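Local atomic coordinates of SnoaL-like domain-containing protein (Burkholderia xenovorans LB400, PDB entry 3EN8), a protein that is of unknown function but has the NTF2-like fold of SnoaL-like proteins, forms a two-chain assembly and binds a calcium ion. Residues A[30-36]-A[46-51]; A[75-81]-A[92-98]. All blocks are in the same frame, centred on the assembly; numbering follows the deposited sequence. Where two conformers were deposited one is given.

Interaction 1: A[30-36]-A[46-51]; sequences YDDDAIC and LGRMNL. With CA (calcium ion), chain B.
One face of the Y30 ring carries L51: its CD2 sits 3.9 Å from the centroid of the Y30 ring and 18° off the ring normal, shifted toward the hydroxyl end, a CH-pi contact. The R48 guanidinium, the second flat group, in one of its two conformers lays one face over the backbone of D31 and D32, with D32 N above its centre. In this NTF2-like fold the contact sets the first turn of helix 48-57 against the corner between strands 30-31 and 34-38. A type I beta turn from D31 to A34 makes that corner, and D31 OD2 takes the D33 backbone N-H in an Asx turn. G47, the N-cap residue, donates from its N to A34 O (2.7 Å), while R48 N donates to D32 O (3.0 Å) from above the carbonyl plane. D32 O is also reached by a water that accepts from M49 N, so the turn carbonyl meets the start of the helix twice. With CG anti to its own N (chi1 -177°) and chi2 extended, R48 sets CD alongside Y30 CB; the bend at chi3 then turns the guanidinium onto the turn. Deeper in, L51 uses both branches: CD2 on Y30, CD1 against C36 CB (3.6 Å). The hydroxyl of Y30 bonds to E106 and R55, tying this packing to strand 102-111 and to the helix. On the outer side I35 and L46, an antiparallel non-hydrogen-bonded pair of strands 34-38 and 43-46, share a face, where I35 CG2 and L46 CD2 press together at 3.4 Å, tighter than usual. At the tip of the turn D32 OD2 (2.2 Å) and D33 OD2 (2.4 Å) hold the calcium ion, with a water that also donates to D33 OD1.

Interaction 2: A[75-81]-A[92-98]; sequences NLWITEY and TVSIMEF
Strands 76-81 and 92-98 run antiparallel, 161° between their directions and 4.7 Å apart at closest approach, with W77-M96, T79-S94 and Y81-T92 as hydrogen-bonded pairs and F98 N donating to N75 O beyond them. At one end Y81 folds back over its partner: chi1 of 63° puts CG between the backbone N and carbonyl carbon, and the ring lies across T92. T92 CB stands 3.9 Å from the centroid of the Y81 ring, almost on the normal, and T92 CG2 comes within 3.4 Å of Y81 CZ. S94 CB meets the same ring at its edge. At the other end the side chains of W77 and F98 cross at about a right angle and their rings meet obliquely, planes at 73°, with W77 CD1 3.6 Å from F98 CD1. These strands form the long hairpin 76-85/88-99 in the curved sheet of the NTF2-like fold. The face bearing W77, T79, Y81 and M96 is turned to helix 3-20, where W77 and M96 both touch L11 and the Y81 ring meets W15. A water joins T79 OG1 to S94 O, and S94 OG bonds to E106. The reverse face carries L76, I78, V93 and I95, with E80 and E97 among them. In one of its two conformers I78 rests CD1 against V93 CG1 (3.5 Å) and I95 CG1 (3.9 Å). That face meets the second subunit: I78 packs on I78 of the other chain, E80 OE1 bonds to Y109 OH there, and E97 OE2 forms a salt bridge with R69 NH1 of that neighbour.

How the interactions relate
Interaction 1 closes before interaction 2 opens along the chain, and their centres lie about 15 Å apart. Both reach one mixed sheet: strands 43-46 and 34-38 of interaction 1 lie toward one margin, the hairpin of interaction 2 toward the other, and strand 102-111 runs between 34-38 and 88-99. They touch directly where Y30 OH packs 3.7 Å from M96 CE. E106 of the intervening strand serves both contacts, one carboxylate oxygen to each. The calcium site of interaction 1 lies at a peripheral corner, whereas interaction 2 builds sheet surface packed against helix 3-20 and the second subunit.

Interaction 1: A[30-36]-A[46-51]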
ATOM      1  N   TYR A  30      -7.404   2.137 -17.668  1.00 16.20           N
ATOM      2  CA  TYR A  30      -5.979   1.824 -17.971  1.00 14.80           C
ATOM      3  C   TYR A  30      -5.533   2.294 -19.326  1.00 15.42           C
ATOM      4  O   TYR A  30      -6.251   2.222 -20.309  1.00 13.12           O
ATOM      5  CB  TYR A  30      -5.645   0.313 -17.885  1.00 14.91           C
ATOM      6  CG  TYR A  30      -5.923  -0.262 -16.537  1.00 13.99           C
ATOM      7  CD1 TYR A  30      -4.978  -0.182 -15.517  1.00 15.85           C
ATOM      8  CD2 TYR A  30      -7.157  -0.897 -16.267  1.00 10.75           C
ATOM      9  CE1 TYR A  30      -5.245  -0.679 -14.245  1.00 14.74           C
ATOM     10  CE2 TYR A  30      -7.423  -1.423 -15.012  1.00 15.90           C
ATOM     11  CZ  TYR A  30      -6.471  -1.325 -14.005  1.00 13.38           C
ATOM     12  OH  TYR A  30      -6.715  -1.799 -12.739  1.00 14.81           O
ATOM     13  N   ASP A  31      -4.300   2.757 -19.375  1.00 13.96           N
ATOM     14  CA  ASP A  31      -3.622   2.818 -20.669  1.00 14.46           C
ATOM     15  C   ASP A  31      -3.575   1.426 -21.276  1.00 13.31           C
ATOM     16  O   ASP A  31      -3.511   0.440 -20.569  1.00 13.41           O
ATOM     17  CB  ASP A  31      -2.195   3.314 -20.504  1.00 12.63           C
ATOM     18  CG  ASP A  31      -1.509   3.539 -21.823  1.00 17.64           C
ATOM     19  OD1 ASP A  31      -1.737   4.603 -22.420  1.00 22.20           O
ATOM     20  OD2 ASP A  31      -0.725   2.673 -22.255  1.00 17.43           O
ATOM     21  N   ASP A  32      -3.515   1.370 -22.598  1.00 13.54           N
ATOM     22  CA  ASP A  32      -3.440   0.078 -23.291  1.00 14.80           C
ATOM     23  C   ASP A  32      -2.254  -0.765 -22.849  1.00 13.03           C
ATOM     24  O   ASP A  32      -2.342  -1.994 -22.748  1.00 13.46           O
ATOM     25  CB  ASP A  32      -3.451   0.252 -24.811  1.00 15.39           C
ATOM     26  CG  ASP A  32      -2.147   0.825 -25.359  1.00 22.50           C
ATOM     27  OD1 ASP A  32      -1.536   1.677 -24.669  1.00 30.21           O
ATOM     28  OD2 ASP A  32      -1.729   0.424 -26.497  1.00 20.90           O
ATOM     29  N   ASP A  33      -1.152  -0.086 -22.572  1.00 13.19           N
ATOM     30  CA  ASP A  33       0.093  -0.745 -22.204  1.00 14.30           C
ATOM     31  C   ASP A  33       0.348  -0.734 -20.692  1.00 14.55           C
ATOM     32  O   ASP A  33       1.471  -0.925 -20.233  1.00 15.16           O
ATOM     33  CB  ASP A  33       1.273  -0.114 -22.932  1.00 12.62           C
ATOM     34  CG  ASP A  33       1.093  -0.130 -24.416  1.00 17.05           C
ATOM     35  OD1 ASP A  33       0.934  -1.209 -24.973  1.00 19.09           O
ATOM     36  OD2 ASP A  33       1.050   0.952 -24.991  1.00 21.79           O
ATOM     37  N   ALA A  34      -0.714  -0.514 -19.935  1.00 15.78           N
ATOM     38  CA  ALA A  34      -0.640  -0.528 -18.487  1.00 15.17           C
ATOM     39  C   ALA A  34       0.021  -1.822 -18.024  1.00 14.85           C
ATOM     40  O   ALA A  34      -0.211  -2.898 -18.570  1.00 16.03           O
ATOM     41  CB  ALA A  34      -2.062  -0.432 -17.832  1.00 14.05           C
ATOM     42  N   ILE A  35       0.813  -1.674 -16.977  1.00 13.33           N
ATOM     43  CA  ILE A  35       1.396  -2.812 -16.240  1.00 14.78           C
ATOM     44  C   ILE A  35       0.801  -2.906 -14.839  1.00 15.15           C
ATOM     45  O   ILE A  35       0.477  -1.903 -14.208  1.00 15.50           O
ATOM     46  CB  ILE A  35       2.956  -2.781 -16.205  1.00 16.72           C
ATOM     47  CG1 ILE A  35       3.487  -1.516 -15.529  1.00 19.79           C
ATOM     48  CG2 ILE A  35       3.481  -2.854 -17.653  1.00 17.34           C
ATOM     49  CD1 ILE A  35       5.022  -1.477 -15.227  1.00 18.40           C
ATOM     50  N   CYS A  36       0.651  -4.148 -14.395  1.00 12.88           N
ATOM     51  CA  CYS A  36       0.151  -4.442 -13.065  1.00 13.61           C
ATOM     52  C   CYS A  36       1.058  -5.457 -12.400  1.00 12.89           C
ATOM     53  O   CYS A  36       1.242  -6.555 -12.899  1.00 15.45           O
ATOM     54  CB  CYS A  36      -1.280  -4.966 -13.101  1.00 14.26           C
ATOM     55  SG  CYS A  36      -2.014  -5.080 -11.441  1.00 15.27           S
ATOM     56  N   LEU A  46       1.394  -7.420 -18.319  1.00 14.73           N
ATOM     57  CA  LEU A  46       1.599  -6.365 -19.310  1.00 20.49           C
ATOM     58  C   LEU A  46       0.391  -6.233 -20.230  1.00 19.52           C
ATOM     59  O   LEU A  46       0.030  -7.161 -20.940  1.00 18.52           O
ATOM     60  CB  LEU A  46       2.878  -6.658 -20.123  1.00 22.16           C
ATOM     61  CG  LEU A  46       4.180  -6.780 -19.295  1.00 29.87           C
ATOM     62  CD1 LEU A  46       5.083  -7.901 -19.791  1.00 36.17           C
ATOM     63  CD2 LEU A  46       4.950  -5.473 -19.219  1.00 32.51           C
ATOM     64  N   GLY A  47      -0.217  -5.058 -20.201  1.00 19.46           N
ATOM     65  CA  GLY A  47      -1.355  -4.733 -21.054  1.00 18.58           C
ATOM     66  C   GLY A  47      -2.721  -4.858 -20.459  1.00 18.23           C
ATOM     67  O   GLY A  47      -3.047  -5.790 -19.735  1.00 17.45           O
ATOM     68  N   ARG A  48      -3.527  -3.867 -20.785  0.50 18.31           N
ATOM     69  CA  ARG A  48      -4.916  -3.791 -20.360  0.50 19.30           C
ATOM     70  C   ARG A  48      -5.707  -5.053 -20.735  0.50 18.10           C
ATOM     71  O   ARG A  48      -6.499  -5.570 -19.949  0.50 17.57           O
ATOM     72  CB  ARG A  48      -5.545  -2.549 -20.996  0.50 21.64           C
ATOM     73  CG  ARG A  48      -6.973  -2.287 -20.610  0.50 23.25           C
ATOM     74  CD  ARG A  48      -7.454  -0.957 -21.174  0.50 25.04           C
ATOM     75  NE  ARG A  48      -7.038  -0.735 -22.553  0.50 22.92           N
ATOM     76  CZ  ARG A  48      -7.208   0.403 -23.205  0.50 24.59           C
ATOM     77  NH1 ARG A  48      -7.778   1.426 -22.589  0.50 29.18           N
ATOM     78  NH2 ARG A  48      -6.806   0.521 -24.471  0.50 25.05           N
HETATM   79  N   MSE A  49      -5.451  -5.563 -21.932  0.67 17.55           N
HETATM   80  CA  MSE A  49      -6.204  -6.699 -22.451  0.67 17.89           C
HETATM   81  C   MSE A  49      -5.934  -7.918 -21.596  0.67 16.41           C
HETATM   82  O   MSE A  49      -6.843  -8.629 -21.193  0.67 15.94           O
HETATM   83  CB  MSE A  49      -5.809  -6.998 -23.906  0.67 18.89           C
HETATM   84  CG  MSE A  49      -6.443  -8.257 -24.442  0.67 22.15           C
HETATM   85 SE   MSE A  49      -5.812  -8.661 -26.231  0.50 28.56          SE
HETATM   86  CE  MSE A  49      -4.084  -9.430 -25.730  0.67 26.42           C
ATOM     87  N   ASN A  50      -4.655  -8.121 -21.325  1.00 17.96           N
ATOM     88  CA  ASN A  50      -4.172  -9.297 -20.565  1.00 19.31           C
ATOM     89  C   ASN A  50      -4.670  -9.194 -19.141  1.00 18.65           C
ATOM     90  O   ASN A  50      -5.113 -10.176 -18.556  1.00 18.65           O
ATOM     91  CB  ASN A  50      -2.635  -9.453 -20.589  1.00 22.11           C
ATOM     92  CG  ASN A  50      -2.144 -10.211 -21.814  1.00 26.62           C
ATOM     93  OD1 ASN A  50      -2.940 -10.694 -22.626  1.00 31.38           O
ATOM     94  ND2 ASN A  50      -0.832 -10.321 -21.949  1.00 29.60           N
ATOM     95  N   LEU A  51      -4.624  -7.970 -18.607  1.00 16.92           N
ATOM     96  CA  LEU A  51      -5.026  -7.720 -17.217  1.00 15.94           C
ATOM     97  C   LEU A  51      -6.505  -8.065 -17.024  1.00 16.63           C
ATOM     98  O   LEU A  51      -6.892  -8.756 -16.090  1.00 17.40           O
ATOM     99  CB  LEU A  51      -4.766  -6.253 -16.825  1.00 16.76           C
ATOM    100  CG  LEU A  51      -4.981  -5.919 -15.352  1.00 15.86           C
ATOM    101  CD1 LEU A  51      -4.093  -6.771 -14.436  1.00 15.81           C
ATOM    102  CD2 LEU A  51      -4.759  -4.406 -15.155  1.00 14.84           C
TER
HETATM  103 CA    CA B 128       0.291   0.621 -27.254  1.00 22.38          CA
HETATM  104  O   HOH W   1      -3.927  -4.020 -24.004  1.00 25.29           O
HETATM  105  O   HOH W   2       0.884  -1.622 -27.572  1.00 25.18           O

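Interaction 2: A[75-81]-A[92-98]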
ATOM      1  N   ASN A  75      -0.509  12.642  -9.985  1.00 13.71           N
ATOM      2  CA  ASN A  75      -0.692  11.436 -10.784  1.00 14.33           C
ATOM      3  C   ASN A  75      -0.486  10.183  -9.927  1.00 15.96           C
ATOM      4  O   ASN A  75      -0.540   9.085 -10.441  1.00 17.81           O
ATOM      5  CB  ASN A  75       0.236  11.401 -11.991  1.00 15.16           C
ATOM      6  CG  ASN A  75      -0.278  12.223 -13.153  1.00 16.41           C
ATOM      7  OD1 ASN A  75      -1.487  12.298 -13.394  1.00 20.11           O
ATOM      8  ND2 ASN A  75       0.645  12.832 -13.897  1.00 22.61           N
ATOM      9  N   LEU A  76      -0.342  10.375  -8.616  1.00 13.96           N
ATOM     10  CA  LEU A  76      -0.158   9.246  -7.684  1.00 13.26           C
ATOM     11  C   LEU A  76      -1.396   9.004  -6.846  1.00 14.38           C
ATOM     12  O   LEU A  76      -1.825   9.888  -6.087  1.00 13.80           O
ATOM     13  CB  LEU A  76       1.040   9.497  -6.772  1.00 16.18           C
ATOM     14  CG  LEU A  76       1.427   8.379  -5.787  1.00 16.36           C
ATOM     15  CD1 LEU A  76       1.802   7.090  -6.569  1.00 15.16           C
ATOM     16  CD2 LEU A  76       2.597   8.838  -4.927  1.00 15.80           C
ATOM     17  N   TRP A  77      -1.893   7.771  -6.925  1.00 14.27           N
ATOM     18  CA  TRP A  77      -3.154   7.397  -6.296  1.00 13.58           C
ATOM     19  C   TRP A  77      -3.017   6.080  -5.535  1.00 14.21           C
ATOM     20  O   TRP A  77      -2.339   5.148  -5.948  1.00 14.91           O
ATOM     21  CB  TRP A  77      -4.270   7.359  -7.344  1.00 12.70           C
ATOM     22  CG  TRP A  77      -4.514   8.787  -7.797  1.00 13.22           C
ATOM     23  CD1 TRP A  77      -3.774   9.493  -8.685  1.00 10.19           C
ATOM     24  CD2 TRP A  77      -5.479   9.688  -7.264  1.00 12.11           C
ATOM     25  NE1 TRP A  77      -4.215  10.804  -8.749  1.00 12.48           N
ATOM     26  CE2 TRP A  77      -5.256  10.944  -7.863  1.00 12.39           C
ATOM     27  CE3 TRP A  77      -6.511   9.565  -6.316  1.00 13.84           C
ATOM     28  CZ2 TRP A  77      -6.051  12.036  -7.579  1.00 14.15           C
ATOM     29  CZ3 TRP A  77      -7.251  10.639  -6.023  1.00 17.03           C
ATOM     30  CH2 TRP A  77      -7.021  11.878  -6.649  1.00 18.35           C
ATOM     31  N   ILE A  78      -3.659   6.047  -4.386  0.50 12.89           N
ATOM     32  CA  ILE A  78      -3.662   4.836  -3.590  0.50 13.67           C
ATOM     33  C   ILE A  78      -4.995   4.547  -2.927  0.50 13.87           C
ATOM     34  O   ILE A  78      -5.569   5.352  -2.198  0.50 14.40           O
ATOM     35  CB  ILE A  78      -2.492   4.795  -2.588  0.50 14.31           C
ATOM     36  CG1 ILE A  78      -2.433   3.406  -1.955  0.50 12.93           C
ATOM     37  CG2 ILE A  78      -2.561   5.928  -1.537  0.50 12.19           C
ATOM     38  CD1 ILE A  78      -1.190   3.201  -1.104  0.50 16.99           C
ATOM     39  N   THR A  79      -5.460   3.356  -3.230  1.00 13.25           N
ATOM     40  CA  THR A  79      -6.767   2.888  -2.785  1.00 12.64           C
ATOM     41  C   THR A  79      -6.543   1.730  -1.836  1.00 12.59           C
ATOM     42  O   THR A  79      -5.836   0.762  -2.139  1.00 14.77           O
ATOM     43  CB  THR A  79      -7.708   2.459  -3.954  1.00 12.06           C
ATOM     44  OG1 THR A  79      -7.914   3.528  -4.866  1.00 12.66           O
ATOM     45  CG2 THR A  79      -9.063   1.958  -3.390  1.00 10.32           C
ATOM     46  N   GLU A  80      -7.154   1.883  -0.673  1.00 12.36           N
ATOM     47  CA  GLU A  80      -7.226   0.856   0.336  1.00 13.26           C
ATOM     48  C   GLU A  80      -8.625   0.305   0.313  1.00 14.16           C
ATOM     49  O   GLU A  80      -9.606   1.049   0.377  1.00 13.65           O
ATOM     50  CB  GLU A  80      -6.924   1.437   1.730  1.00 12.86           C
ATOM     51  CG  GLU A  80      -5.491   1.994   1.942  1.00 11.77           C
ATOM     52  CD  GLU A  80      -5.415   2.758   3.213  1.00 14.52           C
ATOM     53  OE1 GLU A  80      -5.546   2.102   4.266  1.00 15.50           O
ATOM     54  OE2 GLU A  80      -5.249   4.007   3.152  1.00 16.78           O
ATOM     55  N   TYR A  81      -8.728  -0.994   0.218  1.00 11.77           N
ATOM     56  CA  TYR A  81     -10.073  -1.603   0.039  1.00 11.68           C
ATOM     57  C   TYR A  81     -10.016  -3.018   0.465  1.00 12.38           C
ATOM     58  O   TYR A  81      -8.961  -3.562   0.615  1.00 13.46           O
ATOM     59  CB  TYR A  81     -10.588  -1.495  -1.401  1.00 12.09           C
ATOM     60  CG  TYR A  81      -9.809  -2.195  -2.530  1.00 11.57           C
ATOM     61  CD1 TYR A  81      -8.607  -1.660  -3.032  1.00  9.17           C
ATOM     62  CD2 TYR A  81     -10.286  -3.340  -3.119  1.00 14.93           C
ATOM     63  CE1 TYR A  81      -7.928  -2.274  -4.050  1.00 15.35           C
ATOM     64  CE2 TYR A  81      -9.611  -3.967  -4.173  1.00 16.69           C
ATOM     65  CZ  TYR A  81      -8.409  -3.423  -4.642  1.00 12.37           C
ATOM     66  OH  TYR A  81      -7.737  -4.066  -5.696  1.00 14.23           O
ATOM     67  N   THR A  92      -6.592  -4.975   0.893  1.00 15.70           N
ATOM     68  CA  THR A  92      -5.946  -4.754  -0.385  1.00 12.88           C
ATOM     69  C   THR A  92      -5.523  -3.290  -0.537  1.00 12.37           C
ATOM     70  O   THR A  92      -6.111  -2.355   0.006  1.00 12.95           O
ATOM     71  CB  THR A  92      -6.855  -5.251  -1.551  1.00 12.98           C
ATOM     72  OG1 THR A  92      -7.304  -6.590  -1.277  1.00 15.21           O
ATOM     73  CG2 THR A  92      -6.078  -5.255  -2.881  1.00 15.33           C
ATOM     74  N   VAL A  93      -4.418  -3.146  -1.207  1.00 14.03           N
ATOM     75  CA  VAL A  93      -3.851  -1.831  -1.567  1.00 14.22           C
ATOM     76  C   VAL A  93      -3.554  -1.818  -3.036  1.00 13.42           C
ATOM     77  O   VAL A  93      -2.895  -2.690  -3.560  1.00 13.10           O
ATOM     78  CB  VAL A  93      -2.559  -1.505  -0.774  1.00 15.70           C
ATOM     79  CG1 VAL A  93      -1.930  -0.180  -1.293  1.00 14.59           C
ATOM     80  CG2 VAL A  93      -2.837  -1.397   0.729  1.00 17.86           C
ATOM     81  N   SER A  94      -4.085  -0.813  -3.716  1.00 13.91           N
ATOM     82  CA  SER A  94      -3.764  -0.607  -5.089  1.00 11.17           C
ATOM     83  C   SER A  94      -3.117   0.786  -5.249  1.00  9.83           C
ATOM     84  O   SER A  94      -3.783   1.822  -5.007  1.00 13.53           O
ATOM     85  CB  SER A  94      -5.038  -0.681  -5.960  1.00 12.48           C
ATOM     86  OG  SER A  94      -4.872  -0.147  -7.268  1.00 17.43           O
ATOM     87  N   ILE A  95      -1.885   0.756  -5.695  1.00 11.18           N
ATOM     88  CA  ILE A  95      -1.092   1.963  -5.933  1.00 11.99           C
ATOM     89  C   ILE A  95      -1.124   2.224  -7.420  1.00 13.51           C
ATOM     90  O   ILE A  95      -0.665   1.374  -8.199  1.00 15.09           O
ATOM     91  CB  ILE A  95       0.384   1.796  -5.464  1.00 15.27           C
ATOM     92  CG1 ILE A  95       0.497   1.320  -4.040  1.00 16.72           C
ATOM     93  CG2 ILE A  95       1.172   3.094  -5.745  1.00 12.80           C
ATOM     94  CD1 ILE A  95       1.855   0.634  -3.764  1.00 17.87           C
HETATM   95  N   MSE A  96      -1.671   3.365  -7.837  1.00 11.83           N
HETATM   96  CA  MSE A  96      -1.796   3.641  -9.275  1.00 11.51           C
HETATM   97  C   MSE A  96      -1.068   4.893  -9.692  1.00 17.67           C
HETATM   98  O   MSE A  96      -1.182   5.940  -9.077  1.00 16.07           O
HETATM   99  CB  MSE A  96      -3.252   3.741  -9.727  1.00 13.85           C
HETATM  100  CG  MSE A  96      -3.997   2.392  -9.731  1.00 14.60           C
HETATM  101 SE   MSE A  96      -5.894   2.743  -9.916  0.75 13.83          SE
HETATM  102  CE  MSE A  96      -6.450   0.929 -10.229  1.00 17.58           C
ATOM    103  N   GLU A  97      -0.339   4.737 -10.779  1.00 14.66           N
ATOM    104  CA  GLU A  97       0.327   5.876 -11.448  1.00 15.35           C
ATOM    105  C   GLU A  97      -0.356   6.170 -12.758  1.00 13.54           C
ATOM    106  O   GLU A  97      -0.520   5.298 -13.634  1.00 12.35           O
ATOM    107  CB  GLU A  97       1.770   5.537 -11.691  1.00 15.62           C
ATOM    108  CG  GLU A  97       2.518   5.162 -10.462  1.00 16.80           C
ATOM    109  CD  GLU A  97       3.738   4.353 -10.787  1.00 22.17           C
ATOM    110  OE1 GLU A  97       4.640   4.884 -11.458  1.00 19.34           O
ATOM    111  OE2 GLU A  97       3.779   3.180 -10.384  1.00 16.07           O
ATOM    112  N   PHE A  98      -0.736   7.437 -12.868  1.00 14.52           N
ATOM    113  CA  PHE A  98      -1.459   7.999 -13.982  1.00 14.93           C
ATOM    114  C   PHE A  98      -0.568   8.841 -14.895  1.00 18.17           C
ATOM    115  O   PHE A  98       0.408   9.484 -14.484  1.00 17.46           O
ATOM    116  CB  PHE A  98      -2.635   8.913 -13.490  1.00 15.95           C
ATOM    117  CG  PHE A  98      -3.844   8.158 -12.961  1.00 15.98           C
ATOM    118  CD1 PHE A  98      -3.819   7.544 -11.720  1.00 15.52           C
ATOM    119  CD2 PHE A  98      -4.996   8.072 -13.714  1.00 14.35           C
ATOM    120  CE1 PHE A  98      -4.902   6.863 -11.258  1.00 14.84           C
ATOM    121  CE2 PHE A  98      -6.102   7.362 -13.252  1.00 15.74           C
ATOM    122  CZ  PHE A  98      -6.055   6.781 -12.009  1.00 14.53           C
TER
HETATM  123  O   HOH W   3      -5.685   3.217  -6.545  1.00  8.89           O